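Local structure of Endonuclease/exonuclease/phosphatase domain-containing protein (Enterococcus faecalis, 3L1W) at residues A[232-236]-A[237-241]; A[217-221]-A[222-226]; A[134-137]-A[138-142]; A[25-28]-A[29-33]. The protein is of unknown function but has the fold of the endonuclease/exonuclease/phosphatase family and may act as a 3'-5' RNA exonuclease. One frame throughout, in Å; residues are numbered along the deposited sequence. Where two conformers were deposited one is given.

Interaction 1: residues A[232-236]-A[237-241]. With FMT (formic acid), chain L.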
loop_
_atom_site.group_PDB
_atom_site.type_symbol
_atom_site.label_atom_id
_atom_site.label_comp_id
_atom_site.label_asym_id
_atom_site.label_seq_id
_atom_site.Cartn_x
_atom_site.Cartn_y
_atom_site.Cartn_z
ATOM N N ASP A 232 5.599 3.900 -2.906
ATOM C CA ASP A 232 6.361 3.725 -1.666
ATOM C C ASP A 232 7.732 4.377 -1.771
ATOM O O ASP A 232 8.440 4.215 -2.775
ATOM C CB ASP A 232 6.585 2.241 -1.373
ATOM C CG ASP A 232 5.301 1.455 -1.263
ATOM O OD1 ASP A 232 4.356 1.721 -2.040
ATOM O OD2 ASP A 232 5.250 0.541 -0.410
ATOM N N SER A 233 8.132 5.085 -0.719
ATOM C CA SER A 233 9.430 5.731 -0.727
ATOM C C SER A 233 10.199 5.333 0.520
ATOM O O SER A 233 9.641 4.748 1.446
ATOM C CB SER A 233 9.280 7.258 -0.774
ATOM O OG SER A 233 8.494 7.723 0.317
ATOM N N ILE A 234 11.485 5.642 0.521
ATOM C CA ILE A 234 12.324 5.463 1.690
ATOM C C ILE A 234 13.033 6.793 1.941
ATOM O O ILE A 234 14.010 7.127 1.276
ATOM C CB ILE A 234 13.324 4.288 1.477
ATOM C CG1 ILE A 234 14.380 4.257 2.576
ATOM C CG2 ILE A 234 13.965 4.344 0.080
ATOM C CD1 ILE A 234 13.789 4.103 3.963
ATOM N N ASP A 235 12.495 7.572 2.874
ATOM C CA ASP A 235 13.070 8.871 3.254
ATOM C C ASP A 235 13.583 9.717 2.078
ATOM O O ASP A 235 14.761 10.066 2.009
ATOM C CB ASP A 235 14.176 8.672 4.299
ATOM C CG ASP A 235 14.521 9.955 5.048
ATOM O OD1 ASP A 235 15.488 9.925 5.833
ATOM O OD2 ASP A 235 13.842 10.991 4.868
ATOM N N GLY A 236 12.688 10.047 1.153
ATOM C CA GLY A 236 13.006 10.986 0.093
ATOM C C GLY A 236 13.658 10.369 -1.125
ATOM O O GLY A 236 14.153 11.084 -1.996
ATOM N N ARG A 237 13.663 9.041 -1.177
ATOM C CA ARG A 237 14.168 8.310 -2.342
ATOM C C ARG A 237 13.201 7.194 -2.659
ATOM O O ARG A 237 12.399 6.809 -1.815
ATOM C CB ARG A 237 15.539 7.707 -2.042
ATOM C CG ARG A 237 16.616 8.732 -1.818
ATOM C CD ARG A 237 17.970 8.080 -1.558
ATOM N NE ARG A 237 19.038 9.073 -1.636
ATOM C CZ ARG A 237 20.332 8.795 -1.525
ATOM N NH1 ARG A 237 20.733 7.547 -1.326
ATOM N NH2 ARG A 237 21.228 9.769 -1.612
ATOM N N PHE A 238 13.273 6.677 -3.880
ATOM C CA PHE A 238 12.474 5.515 -4.236
ATOM C C PHE A 238 13.388 4.308 -4.195
ATOM O O PHE A 238 14.562 4.415 -4.551
ATOM C CB PHE A 238 11.865 5.677 -5.625
ATOM C CG PHE A 238 10.810 6.747 -5.704
ATOM C CD1 PHE A 238 9.711 6.729 -4.850
ATOM C CD2 PHE A 238 10.901 7.755 -6.659
ATOM C CE1 PHE A 238 8.726 7.722 -4.937
ATOM C CE2 PHE A 238 9.925 8.742 -6.754
ATOM C CZ PHE A 238 8.837 8.725 -5.899
ATOM N N PRO A 239 12.863 3.164 -3.739
ATOM C CA PRO A 239 13.693 1.959 -3.611
ATOM C C PRO A 239 14.211 1.462 -4.967
ATOM O O PRO A 239 15.253 0.837 -4.997
ATOM C CB PRO A 239 12.736 0.935 -2.983
ATOM C CG PRO A 239 11.663 1.757 -2.333
ATOM C CD PRO A 239 11.495 2.950 -3.238
ATOM N N SER A 240 13.483 1.726 -6.050
ATOM C CA SER A 240 13.944 1.428 -7.405
ATOM C C SER A 240 13.635 2.635 -8.278
ATOM O O SER A 240 12.903 3.538 -7.837
ATOM C CB SER A 240 13.231 0.198 -7.983
ATOM O OG SER A 240 13.661 -0.021 -9.330
ATOM N N ASP A 241 14.180 2.668 -9.498
ATOM C CA ASP A 241 13.838 3.745 -10.426
ATOM C C ASP A 241 12.543 3.467 -11.189
ATOM O O ASP A 241 12.104 4.284 -12.003
ATOM C CB ASP A 241 15.004 4.120 -11.372
ATOM C CG ASP A 241 15.536 2.940 -12.184
ATOM O OD1 ASP A 241 15.079 1.792 -12.006
ATOM O OD2 ASP A 241 16.445 3.183 -13.009
HETATM C C FMT L . 7.246 3.142 2.575
HETATM O O1 FMT L . 8.255 3.092 3.286
HETATM O O2 FMT L . 6.817 4.163 2.023
#
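Arg237 O is met by three groups of Ser233 and Ile234, earlier in the same loop. Ile234 N donates to it at 2.8 Å in a nearly straight bond (N-H...O 172°). Ser233 CB lies 3.3 Å from Arg237 O, and Ile234 CG2 comes to 3.5 Å of the same oxygen. The return bond runs from Arg237 N to Ile234 O at 3.1 Å, with the donor well above the carbonyl plane. Asp235 and Gly236 sit between the two bonded residues. Both have positive phi, close to the values of a type I' beta turn. This turn tips the loop that joins strands 222-229 and 245-251 of the DNase I-like fold. At its base, Asp232 O touches Pro239 CD at 3.3 Å. Asp232 O also lies at the edge of the Phe238 ring, 3.5 Å from Phe238 CD1. Ile234 CG2 packs on Pro239 CG at 4.2 Å. It can do so because chi1 of 169° sends CG1 away from the backbone N and turns CG2 to the proline. Arg237 runs out extended to a salt bridge with Asp17. Ser233 N donates to O2 of a formic acid molecule at 3.2 Å. This molecule, probably from the crystallisation liquor, is also bonded to Thr231 OG1 of the second subunit. Asp232 OD2 bonds to Tyr193 of that subunit, and Asp235 OD2 to its Trp208 N.

Interaction 2: residues A[217-221]-A[222-226]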
loop_
_atom_site.group_PDB
_atom_site.type_symbol
_atom_site.label_atom_id
_atom_site.label_comp_id
_atom_site.label_asym_id
_atom_site.label_seq_id
_atom_site.Cartn_x
_atom_site.Cartn_y
_atom_site.Cartn_z
ATOM N N ILE A 217 1.002 -4.831 -17.117
ATOM C CA ILE A 217 0.415 -6.115 -16.787
ATOM C C ILE A 217 -0.677 -6.376 -17.812
ATOM O O ILE A 217 -1.746 -5.763 -17.773
ATOM C CB ILE A 217 -0.150 -6.142 -15.350
ATOM C CG1 ILE A 217 0.981 -5.954 -14.337
ATOM C CG2 ILE A 217 -0.901 -7.446 -15.085
ATOM C CD1 ILE A 217 0.484 -5.939 -12.868
ATOM N N TYR A 218 -0.380 -7.273 -18.747
ATOM C CA TYR A 218 -1.326 -7.652 -19.796
ATOM C C TYR A 218 -2.014 -8.954 -19.408
ATOM O O TYR A 218 -1.373 -9.875 -18.885
ATOM C CB TYR A 218 -0.598 -7.823 -21.140
ATOM C CG TYR A 218 -0.467 -6.543 -21.940
ATOM C CD1 TYR A 218 -1.533 -6.069 -22.689
ATOM C CD2 TYR A 218 0.733 -5.833 -21.975
ATOM C CE1 TYR A 218 -1.426 -4.904 -23.437
ATOM C CE2 TYR A 218 0.859 -4.663 -22.725
ATOM C CZ TYR A 218 -0.229 -4.208 -23.454
ATOM O OH TYR A 218 -0.133 -3.063 -24.206
ATOM N N VAL A 219 -3.311 -9.041 -19.675
ATOM C CA VAL A 219 -4.075 -10.208 -19.257
ATOM C C VAL A 219 -4.830 -10.866 -20.400
ATOM O O VAL A 219 -5.291 -10.199 -21.332
ATOM C CB VAL A 219 -5.058 -9.857 -18.110
ATOM C CG1 VAL A 219 -4.296 -9.292 -16.906
ATOM C CG2 VAL A 219 -6.115 -8.873 -18.581
ATOM N N LYS A 220 -4.931 -12.187 -20.323
ATOM C CA LYS A 220 -5.794 -12.960 -21.209
ATOM C C LYS A 220 -6.505 -14.002 -20.363
ATOM O O LYS A 220 -5.859 -14.834 -19.724
ATOM C CB LYS A 220 -4.993 -13.638 -22.326
ATOM C CG LYS A 220 -5.771 -14.715 -23.103
ATOM C CD LYS A 220 -4.813 -15.613 -23.855
ATOM C CE LYS A 220 -5.476 -16.890 -24.354
ATOM N NZ LYS A 220 -5.671 -17.887 -23.264
ATOM N N GLY A 221 -7.832 -13.935 -20.336
ATOM C CA GLY A 221 -8.630 -14.891 -19.585
ATOM C C GLY A 221 -8.824 -14.526 -18.124
ATOM O O GLY A 221 -9.025 -15.404 -17.281
ATOM N N TRP A 222 -8.756 -13.233 -17.816
ATOM C CA TRP A 222 -8.901 -12.758 -16.440
ATOM C C TRP A 222 -9.887 -11.613 -16.319
ATOM O O TRP A 222 -10.000 -10.782 -17.215
ATOM C CB TRP A 222 -7.565 -12.261 -15.882
ATOM C CG TRP A 222 -6.502 -13.296 -15.819
ATOM C CD1 TRP A 222 -5.595 -13.600 -16.791
ATOM C CD2 TRP A 222 -6.226 -14.169 -14.721
ATOM N NE1 TRP A 222 -4.774 -14.614 -16.370
ATOM C CE2 TRP A 222 -5.136 -14.978 -15.100
ATOM C CE3 TRP A 222 -6.793 -14.345 -13.455
ATOM C CZ2 TRP A 222 -4.601 -15.954 -14.259
ATOM C CZ3 TRP A 222 -6.260 -15.313 -12.622
ATOM C CH2 TRP A 222 -5.176 -16.104 -13.028
ATOM N N GLN A 223 -10.580 -11.567 -15.191
ATOM C CA GLN A 223 -11.326 -10.382 -14.800
ATOM C C GLN A 223 -10.398 -9.515 -13.963
ATOM O O GLN A 223 -9.783 -10.002 -13.019
ATOM C CB GLN A 223 -12.546 -10.750 -13.960
ATOM C CG GLN A 223 -13.357 -9.523 -13.541
ATOM C CD GLN A 223 -14.508 -9.846 -12.606
ATOM O OE1 GLN A 223 -14.572 -10.931 -12.027
ATOM N NE2 GLN A 223 -15.423 -8.895 -12.450
ATOM N N VAL A 224 -10.296 -8.236 -14.304
ATOM C CA VAL A 224 -9.472 -7.315 -13.523
ATOM C C VAL A 224 -10.332 -6.489 -12.565
ATOM O O VAL A 224 -11.314 -5.868 -12.982
ATOM C CB VAL A 224 -8.673 -6.393 -14.442
ATOM C CG1 VAL A 224 -7.846 -5.397 -13.620
ATOM C CG2 VAL A 224 -7.774 -7.231 -15.339
ATOM N N GLN A 225 -9.966 -6.508 -11.285
ATOM C CA GLN A 225 -10.703 -5.799 -10.235
ATOM C C GLN A 225 -10.150 -4.410 -9.963
ATOM O O GLN A 225 -10.891 -3.494 -9.586
ATOM C CB GLN A 225 -10.679 -6.592 -8.929
ATOM C CG GLN A 225 -11.703 -7.700 -8.860
ATOM C CD GLN A 225 -11.256 -8.928 -9.598
ATOM O OE1 GLN A 225 -11.892 -9.352 -10.567
ATOM N NE2 GLN A 225 -10.148 -9.511 -9.152
ATOM N N GLN A 226 -8.841 -4.268 -10.130
ATOM C CA GLN A 226 -8.176 -2.991 -9.961
ATOM C C GLN A 226 -6.684 -3.125 -10.228
ATOM O O GLN A 226 -6.141 -4.231 -10.306
ATOM C CB GLN A 226 -8.403 -2.444 -8.563
ATOM C CG GLN A 226 -7.865 -3.335 -7.476
ATOM C CD GLN A 226 -7.900 -2.654 -6.128
ATOM O OE1 GLN A 226 -6.890 -2.125 -5.668
ATOM N NE2 GLN A 226 -9.065 -2.655 -5.491
#
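Segments 217-221 and 222-226 are continuous, and the chain turns at Gly221, so that the strand directions differ by 137°. The axes come within 6.9 Å, but no hydrogen bond joins the two segments. They do not pair with each other; each belongs to a different sheet. Strand 215-220 lies in one sheet and strand 222-229 in the other, so this bend carries the chain across the two-sheet sandwich of the DNase I-like fold. Gly221 has a positive phi of 86°, where a CB would strike the carbonyl oxygen of Lys220. Val219 and Val224 both point into the angle of the bend. Their CG2 methyls meet at 4.0 Å, and the two side chains approach at a slant. Nearer Gly221, Val219 CB lies 4.0 Å from Trp222 CD1. The indole is placed there by chi1 of -61°, which sets CG beside its own backbone N and folds the ring back over the preceding peptide. Gly221 O then stands over one face of the ring, 3.6 Å from Trp222 CG. Beyond these segments, the buried indole meets Phe126 edge-to-face and packs on Leu162 and Val249, one from each sheet. Val219 also rests on Leu162. Lys220 points the other way, and its NZ bonds to Ile156 O and Tyr159 O. The Lys220 carbonyl turns back to the indole, where its O atom lies 3.2 Å from Trp222 CD1.

Interaction 3: residues A[134-137]-A[138-142]. With SO4 (sulfate ion), chain H.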
loop_
_atom_site.group_PDB
_atom_site.type_symbol
_atom_site.label_atom_id
_atom_site.label_comp_id
_atom_site.label_asym_id
_atom_site.label_seq_id
_atom_site.Cartn_x
_atom_site.Cartn_y
_atom_site.Cartn_z
ATOM N N ASP A 134 14.253 -5.425 -24.888
ATOM C CA ASP A 134 15.455 -4.646 -25.137
ATOM C C ASP A 134 15.164 -3.150 -25.143
ATOM O O ASP A 134 14.128 -2.716 -25.637
ATOM C CB ASP A 134 16.042 -5.056 -26.495
ATOM C CG ASP A 134 17.547 -5.128 -26.482
ATOM O OD1 ASP A 134 18.105 -5.921 -25.699
ATOM O OD2 ASP A 134 18.178 -4.399 -27.266
ATOM N N HIS A 135 16.074 -2.356 -24.595
ATOM C CA HIS A 135 15.900 -0.906 -24.595
ATOM C C HIS A 135 16.397 -0.261 -25.890
ATOM O O HIS A 135 16.082 0.886 -26.184
ATOM C CB HIS A 135 16.621 -0.270 -23.400
ATOM C CG HIS A 135 18.088 -0.577 -23.338
ATOM N ND1 HIS A 135 19.026 0.116 -24.074
ATOM C CD2 HIS A 135 18.777 -1.493 -22.618
ATOM C CE1 HIS A 135 20.229 -0.365 -23.816
ATOM N NE2 HIS A 135 20.107 -1.343 -22.936
ATOM N N ILE A 136 17.161 -1.006 -26.673
ATOM C CA ILE A 136 17.880 -0.421 -27.798
ATOM C C ILE A 136 16.981 0.236 -28.860
ATOM O O ILE A 136 17.290 1.321 -29.350
ATOM C CB ILE A 136 18.827 -1.469 -28.437
ATOM C CG1 ILE A 136 19.923 -0.797 -29.251
ATOM C CG2 ILE A 136 18.057 -2.451 -29.292
ATOM C CD1 ILE A 136 20.826 -1.795 -29.939
ATOM N N SER A 137 15.868 -0.407 -29.211
ATOM C CA SER A 137 15.019 0.112 -30.276
ATOM C C SER A 137 13.637 -0.514 -30.273
ATOM O O SER A 137 13.436 -1.595 -29.723
ATOM C CB SER A 137 15.668 -0.147 -31.638
ATOM O OG SER A 137 15.540 -1.515 -32.004
ATOM N N ALA A 138 12.681 0.173 -30.887
ATOM C CA ALA A 138 11.340 -0.369 -31.037
ATOM C C ALA A 138 11.347 -1.656 -31.868
ATOM O O ALA A 138 10.567 -2.571 -31.613
ATOM C CB ALA A 138 10.407 0.663 -31.656
ATOM N N HIS A 139 12.222 -1.725 -32.869
ATOM C CA HIS A 139 12.309 -2.929 -33.686
ATOM C C HIS A 139 12.777 -4.121 -32.859
ATOM O O HIS A 139 12.260 -5.226 -33.009
ATOM C CB HIS A 139 13.226 -2.718 -34.900
ATOM C CG HIS A 139 12.606 -1.893 -35.983
ATOM N ND1 HIS A 139 13.349 -1.106 -36.839
ATOM C CD2 HIS A 139 11.313 -1.729 -36.349
ATOM C CE1 HIS A 139 12.540 -0.497 -37.687
ATOM N NE2 HIS A 139 11.299 -0.859 -37.411
ATOM N N ALA A 140 13.750 -3.894 -31.981
ATOM C CA ALA A 140 14.234 -4.946 -31.091
ATOM C C ALA A 140 13.145 -5.427 -30.141
ATOM O O ALA A 140 13.065 -6.613 -29.818
ATOM C CB ALA A 140 15.439 -4.468 -30.295
ATOM N N ARG A 141 12.319 -4.500 -29.665
ATOM C CA ARG A 141 11.243 -4.881 -28.769
ATOM C C ARG A 141 10.195 -5.724 -29.480
ATOM O O ARG A 141 9.746 -6.739 -28.957
ATOM C CB ARG A 141 10.615 -3.631 -28.141
ATOM C CG ARG A 141 11.580 -2.928 -27.200
ATOM C CD ARG A 141 10.952 -1.737 -26.499
ATOM N NE ARG A 141 10.993 -0.490 -27.260
ATOM C CZ ARG A 141 12.045 0.324 -27.313
ATOM N NH1 ARG A 141 13.182 -0.007 -26.710
ATOM N NH2 ARG A 141 11.963 1.464 -27.989
ATOM N N LEU A 142 9.797 -5.293 -30.670
ATOM C CA LEU A 142 8.831 -6.048 -31.448
ATOM C C LEU A 142 9.386 -7.439 -31.710
ATOM O O LEU A 142 8.674 -8.430 -31.599
ATOM C CB LEU A 142 8.554 -5.347 -32.775
ATOM C CG LEU A 142 7.460 -5.948 -33.663
ATOM C CD1 LEU A 142 6.096 -5.830 -33.003
ATOM C CD2 LEU A 142 7.454 -5.249 -35.008
HETATM S S SO4 H . 13.804 3.682 -31.879
HETATM O O1 SO4 H . 14.730 4.020 -30.796
HETATM O O2 SO4 H . 12.737 2.830 -31.377
HETATM O O3 SO4 H . 13.230 4.911 -32.419
HETATM O O4 SO4 H . 14.524 2.984 -32.944
HETATM O O HOH W 1 13.687 -7.441 -27.037
HETATM O O HOH W 2 14.384 2.961 -28.063
#
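Arg141 folds back from the first turn of its helix and packs closely against the loop before it. The chain bends at chi3 (-85°), which lays the guanidinium across the Ser137 peptide. Ser137 O stands 3.3 Å above the guanidinium plane, over its centre. At the rim, Arg141 NH1 donates to Asp134 O at 3.1 Å, in the carbonyl plane and on a lone pair. A second bond from NH1, to His135 O, is weak. Ser137 is the N-cap of the helix: its OG accepts from Ala140 N at 3.0 Å. Asp134 CB rests on Ala140 CB at 3.9 Å. The outer side is looser, with His135 and His139 exposed. There the helix start meets a sulfate, probably from the crystallisation liquor, through Ala138 N and O2 at 2.7 Å. A water joins Arg141 NH2, His135 O and the sulfate. The contact links the end of strand 126-132 to helix 138-151. Asp134 holds Arg110 by a salt bridge, Arg141 reaches Glu173 in another, and Leu142 packs on Glu174 and Leu178 of helix 174-179.

Interaction 4: residues A[25-28]-A[29-33]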
loop_
_atom_site.group_PDB
_atom_site.type_symbol
_atom_site.label_atom_id
_atom_site.label_comp_id
_atom_site.label_asym_id
_atom_site.label_seq_id
_atom_site.Cartn_x
_atom_site.Cartn_y
_atom_site.Cartn_z
ATOM N N GLU A 25 17.255 -3.451 1.468
ATOM C CA GLU A 25 16.293 -3.565 2.567
ATOM C C GLU A 25 14.954 -2.944 2.181
ATOM O O GLU A 25 13.896 -3.532 2.410
ATOM C CB GLU A 25 16.839 -2.924 3.850
ATOM C CG GLU A 25 18.025 -3.661 4.445
ATOM C CD GLU A 25 17.694 -4.338 5.765
ATOM O OE1 GLU A 25 17.655 -3.637 6.803
ATOM O OE2 GLU A 25 17.480 -5.571 5.764
ATOM N N ALA A 26 15.002 -1.760 1.577
ATOM C CA ALA A 26 13.787 -1.058 1.195
ATOM C C ALA A 26 13.018 -1.832 0.133
ATOM O O ALA A 26 11.796 -1.943 0.200
ATOM C CB ALA A 26 14.112 0.352 0.709
ATOM N N VAL A 27 13.732 -2.362 -0.859
ATOM C CA VAL A 27 13.080 -3.156 -1.893
ATOM C C VAL A 27 12.445 -4.421 -1.308
ATOM O O VAL A 27 11.294 -4.742 -1.596
ATOM C CB VAL A 27 14.073 -3.523 -3.027
ATOM C CG1 VAL A 27 13.492 -4.611 -3.945
ATOM C CG2 VAL A 27 14.445 -2.280 -3.812
ATOM N N CYS A 28 13.198 -5.142 -0.485
ATOM C CA CYS A 28 12.684 -6.390 0.068
ATOM C C CYS A 28 11.538 -6.164 1.056
ATOM O O CYS A 28 10.590 -6.952 1.113
ATOM C CB CYS A 28 13.808 -7.194 0.716
ATOM S SG CYS A 28 14.982 -7.856 -0.499
ATOM N N GLN A 29 11.622 -5.093 1.840
ATOM C CA GLN A 29 10.551 -4.779 2.783
ATOM C C GLN A 29 9.282 -4.372 2.048
ATOM O O GLN A 29 8.174 -4.669 2.495
ATOM C CB GLN A 29 10.996 -3.682 3.754
ATOM C CG GLN A 29 11.962 -4.206 4.803
ATOM C CD GLN A 29 12.669 -3.098 5.530
ATOM O OE1 GLN A 29 12.306 -1.931 5.400
ATOM N NE2 GLN A 29 13.701 -3.450 6.296
ATOM N N LEU A 30 9.438 -3.693 0.917
ATOM C CA LEU A 30 8.280 -3.318 0.119
ATOM C C LEU A 30 7.568 -4.576 -0.357
ATOM O O LEU A 30 6.350 -4.702 -0.222
ATOM C CB LEU A 30 8.710 -2.444 -1.065
ATOM C CG LEU A 30 7.624 -1.875 -1.991
ATOM C CD1 LEU A 30 8.187 -0.691 -2.767
ATOM C CD2 LEU A 30 7.063 -2.920 -2.965
ATOM N N ILE A 31 8.340 -5.504 -0.918
ATOM C CA ILE A 31 7.799 -6.778 -1.377
ATOM C C ILE A 31 7.101 -7.521 -0.234
ATOM O O ILE A 31 5.974 -7.999 -0.389
ATOM C CB ILE A 31 8.916 -7.634 -2.026
ATOM C CG1 ILE A 31 9.396 -6.949 -3.311
ATOM C CG2 ILE A 31 8.422 -9.059 -2.288
ATOM C CD1 ILE A 31 10.728 -7.477 -3.859
ATOM N N ASN A 32 7.742 -7.597 0.927
ATOM C CA ASN A 32 7.123 -8.324 2.041
ATOM C C ASN A 32 5.818 -7.697 2.503
ATOM O O ASN A 32 4.870 -8.408 2.852
ATOM C CB ASN A 32 8.071 -8.421 3.227
ATOM C CG ASN A 32 9.197 -9.399 2.985
ATOM O OD1 ASN A 32 9.135 -10.229 2.076
ATOM N ND2 ASN A 32 10.230 -9.312 3.808
ATOM N N PHE A 33 5.789 -6.366 2.508
ATOM C CA PHE A 33 4.620 -5.626 2.976
ATOM C C PHE A 33 3.424 -5.770 2.041
ATOM O O PHE A 33 2.304 -6.000 2.491
ATOM C CB PHE A 33 4.947 -4.148 3.191
ATOM C CG PHE A 33 3.746 -3.319 3.555
ATOM C CD1 PHE A 33 3.198 -3.389 4.823
ATOM C CD2 PHE A 33 3.164 -2.481 2.619
ATOM C CE1 PHE A 33 2.077 -2.623 5.161
ATOM C CE2 PHE A 33 2.041 -1.707 2.945
ATOM C CZ PHE A 33 1.502 -1.786 4.208
HETATM O O HOH W 3 14.947 -6.489 5.783
#
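Helix 20-34 is the connection of the beta-alpha-beta unit formed with strands 2-7 and 38-44, and residues 25-33 are its middle and most of its C-terminal part. Four backbone bonds of the alpha-helical i to i+4 kind tie Glu25, Ala26, Val27 and Cys28 to the next turn. The shortest joins Gln29 N to Glu25 O at 2.8 Å. On the exposed side, Gln29 lies along the carbonyl that its own N-H uses. Its CG is 3.1 Å from Glu25 O, and CD follows at 3.4 Å from the same oxygen. Beyond CG the Gln29 chain is extended, while Glu25 bends at chi2 (-111°). The two ends therefore come near each other without bonding directly: Glu25 OE1 and Gln29 NE2 are 4.0 Å apart, with the carboxylate and amide planes turned by 62°. One water bridges them. It donates to Glu25 OE2 at 2.7 Å and takes a weak bond from Gln29 NE2. On the buried side, Val27 and Ile31 lie side by side and point the same way, with Val27 CG1 4.0 Å from Ile31 CD1. Ile31 CD1 also rests 3.6 Å from Val27 O. Val27 and Leu30 pack on Tyr6 of strand 2-7. Cys28 and Ile31 meet Leu52 of helix 46-55. Asn32 ND2 donates to Tyr55 O, at the end of that helix, and OD1 accepts from Thr57 N, just after it. On another side of the helix, Phe33 stacks on Tyr193 of the second subunit.

Interactions 1 and 4 are neighbours, their centres 11 Å apart. Pro239 and Ile234 of the loop pack on Ala26, and Asp232 packs on Leu30. Both contacts also meet the second subunit. All four contacts are partly buried. Val219 and Trp222 in interaction 2, and Val27, Cys28, Leu30 and Ile31 in interaction 4, are core side chains. The Asp235 tip of interaction 1 and the sulfate side of interaction 3 lie nearer the surface. Interaction 2 joins the two sheets by apolar packing without a hydrogen bond. Interaction 3, across the chain's centre from interaction 4, uses a helix cap and an arginine on backbone carbonyls, beside a sulfate probably taken up in crystallisation. Interaction 1 rests on turn bonds, interaction 4 on regular helix bonds.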